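Local coordinates for Glyoxalase/bleomycin resistance protein/dioxygenase (Vibrio splendidus, PDB 2RK9) that is of unknown specific function but belongs to the glyoxalase/bleomycin resistance protein/dioxygenase superfamily, whose members commonly use a bound metal ion, at residues Pro86-Gln89 with Arg90-Ser94. The protein carries 1 engineered substitution. Residues are numbered along the deposited sequence; the frame is centred on the assembly and turned at random.
Sequences PLYQ and RVNES
The last two turns of the amphipathic helix 84-94 are defined here by i to i+4 backbone bonds. V91 N reaches L87 O at 3.1 Å, and N92 N reaches Y88 O at 2.9 Å. The bond from E93 N to Q89 O is weak, its N-H...O angle bent to 134°. At the C-terminal end R90 O accepts from both S94 N and, at 2.8 Å, S94 OG, the two arriving from opposite faces of its carbonyl plane; E93 N adds a weak bond to the same oxygen.

On the buried side L87 and V91 run alongside one another, CD1 to CG2 4.2 Å, and both pack on F120 of strand 115-123. R90 slants across L87, its NH2 3.4 Å from CD1; a turn about chi3 (55°) folds the guanidinium back toward P86 and L87, while NE hydrogen-bonds V26 O of the second subunit. Y88 meets N92 loosely, CE2 to OD1 3.9 Å with ring and amide planes 37° apart. With CG anti to the backbone N, the Y88 ring packs edge-to-face with F120 and touches strand 99-108. One flank thus faces the sheet and another the partner subunit, consistent with the helix of a βαβββ module in the vicinal oxygen chelate fold.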
ATOM      1  N   PRO B  86     -19.604   8.379  -8.386  1.00 10.12           N
ATOM      2  CA  PRO B  86     -20.314   7.115  -8.617  1.00 10.13           C
ATOM      3  C   PRO B  86     -19.794   5.973  -7.741  1.00  9.32           C
ATOM      4  O   PRO B  86     -20.544   5.082  -7.359  1.00 11.56           O
ATOM      5  CB  PRO B  86     -20.112   6.864 -10.114  1.00 10.16           C
ATOM      6  CG  PRO B  86     -18.850   7.610 -10.444  1.00  9.53           C
ATOM      7  CD  PRO B  86     -18.975   8.869  -9.626  1.00  8.49           C
ATOM      8  N   LEU B  87     -18.507   6.003  -7.428  1.00 10.05           N
ATOM      9  CA  LEU B  87     -17.935   4.973  -6.569  1.00  9.73           C
ATOM     10  C   LEU B  87     -18.589   5.048  -5.188  1.00 10.04           C
ATOM     11  O   LEU B  87     -19.084   4.047  -4.671  1.00 10.09           O
ATOM     12  CB  LEU B  87     -16.424   5.171  -6.432  1.00  9.83           C
ATOM     13  CG  LEU B  87     -15.680   4.317  -5.399  1.00  9.80           C
ATOM     14  CD1 LEU B  87     -15.920   2.838  -5.645  1.00 11.97           C
ATOM     15  CD2 LEU B  87     -14.187   4.637  -5.489  1.00 10.28           C
ATOM     16  N   TYR B  88     -18.603   6.240  -4.601  1.00  9.64           N
ATOM     17  CA  TYR B  88     -19.182   6.417  -3.280  1.00 10.19           C
ATOM     18  C   TYR B  88     -20.655   6.042  -3.216  1.00 12.00           C
ATOM     19  O   TYR B  88     -21.095   5.436  -2.245  1.00 11.48           O
ATOM     20  CB  TYR B  88     -19.023   7.862  -2.799  1.00 10.71           C
ATOM     21  CG  TYR B  88     -19.498   8.081  -1.380  1.00 11.72           C
ATOM     22  CD1 TYR B  88     -18.827   7.501  -0.307  1.00 13.35           C
ATOM     23  CD2 TYR B  88     -20.614   8.878  -1.108  1.00 13.19           C
ATOM     24  CE1 TYR B  88     -19.253   7.705   1.008  1.00 14.24           C
ATOM     25  CE2 TYR B  88     -21.047   9.088   0.208  1.00 14.11           C
ATOM     26  CZ  TYR B  88     -20.357   8.496   1.259  1.00 14.77           C
ATOM     27  OH  TYR B  88     -20.757   8.689   2.566  1.00 16.84           O
ATOM     28  N   GLN B  89     -21.424   6.404  -4.237  1.00 13.45           N
ATOM     29  CA  GLN B  89     -22.839   6.082  -4.196  1.00 15.68           C
ATOM     30  C   GLN B  89     -23.079   4.571  -4.215  1.00 15.84           C
ATOM     31  O   GLN B  89     -24.002   4.085  -3.560  1.00 16.25           O
ATOM     32  CB  GLN B  89     -23.599   6.800  -5.324  1.00 18.66           C
ATOM     33  CG  GLN B  89     -23.102   6.537  -6.709  1.00 22.70           C
ATOM     34  CD  GLN B  89     -23.988   7.190  -7.759  1.00 26.50           C
ATOM     35  OE1 GLN B  89     -24.003   8.420  -7.910  1.00 27.54           O
ATOM     36  NE2 GLN B  89     -24.746   6.367  -8.483  1.00 26.13           N
ATOM     37  N   ARG B  90     -22.227   3.818  -4.909  1.00 15.20           N
ATOM     38  CA  ARG B  90     -22.396   2.365  -4.951  1.00 16.46           C
ATOM     39  C   ARG B  90     -22.037   1.749  -3.603  1.00 16.64           C
ATOM     40  O   ARG B  90     -22.711   0.830  -3.135  1.00 17.12           O
ATOM     41  CB  ARG B  90     -21.538   1.737  -6.056  1.00 16.88           C
ATOM     42  CG  ARG B  90     -21.820   0.248  -6.238  1.00 19.44           C
ATOM     43  CD  ARG B  90     -21.099  -0.370  -7.437  1.00 21.62           C
ATOM     44  NE  ARG B  90     -19.660  -0.154  -7.379  1.00 24.67           N
ATOM     45  CZ  ARG B  90     -19.025   0.825  -8.015  1.00 26.26           C
ATOM     46  NH1 ARG B  90     -19.703   1.685  -8.769  1.00 28.22           N
ATOM     47  NH2 ARG B  90     -17.707   0.947  -7.902  1.00 27.96           N
ATOM     48  N   VAL B  91     -20.978   2.258  -2.979  1.00 15.55           N
ATOM     49  CA  VAL B  91     -20.551   1.753  -1.675  1.00 16.55           C
ATOM     50  C   VAL B  91     -21.627   2.039  -0.633  1.00 18.73           C
ATOM     51  O   VAL B  91     -21.957   1.187   0.194  1.00 17.94           O
ATOM     52  CB  VAL B  91     -19.231   2.419  -1.229  1.00 14.31           C
ATOM     53  CG1 VAL B  91     -18.874   1.984   0.193  1.00 15.02           C
ATOM     54  CG2 VAL B  91     -18.121   2.043  -2.183  1.00 13.36           C
ATOM     55  N   ASN B  92     -22.171   3.248  -0.692  1.00 20.63           N
ATOM     56  CA  ASN B  92     -23.205   3.690   0.231  1.00 23.67           C
ATOM     57  C   ASN B  92     -24.471   2.858   0.051  1.00 24.57           C
ATOM     58  O   ASN B  92     -25.222   2.639   1.004  1.00 24.74           O
ATOM     59  CB  ASN B  92     -23.513   5.159  -0.041  1.00 24.69           C
ATOM     60  CG  ASN B  92     -23.940   5.916   1.198  1.00 27.31           C
ATOM     61  OD1 ASN B  92     -24.286   7.094   1.105  1.00 29.50           O
ATOM     62  ND2 ASN B  92     -23.913   5.261   2.359  1.00 27.68           N
ATOM     63  N   GLU B  93     -24.701   2.397  -1.178  1.00 25.27           N
ATOM     64  CA  GLU B  93     -25.877   1.594  -1.493  1.00 27.18           C
ATOM     65  C   GLU B  93     -25.770   0.134  -1.086  1.00 26.49           C
ATOM     66  O   GLU B  93     -26.641  -0.389  -0.394  1.00 27.26           O
ATOM     67  CB  GLU B  93     -26.189   1.672  -2.992  1.00 28.29           C
ATOM     68  CG  GLU B  93     -27.049   2.861  -3.360  1.00 33.04           C
ATOM     69  CD  GLU B  93     -27.419   2.900  -4.827  1.00 35.31           C
ATOM     70  OE1 GLU B  93     -27.743   1.836  -5.408  1.00 36.87           O
ATOM     71  OE2 GLU B  93     -27.403   4.009  -5.394  1.00 36.59           O
ATOM     72  N   SER B  94     -24.693  -0.522  -1.499  1.00 25.17           N
ATOM     73  CA  SER B  94     -24.519  -1.937  -1.204  1.00 23.69           C
ATOM     74  C   SER B  94     -23.674  -2.312   0.008  1.00 22.37           C
ATOM     75  O   SER B  94     -23.620  -3.488   0.372  1.00 22.29           O
ATOM     76  CB  SER B  94     -23.965  -2.644  -2.440  1.00 24.21           C
ATOM     77  OG  SER B  94     -22.841  -1.947  -2.941  1.00 25.37           O
TER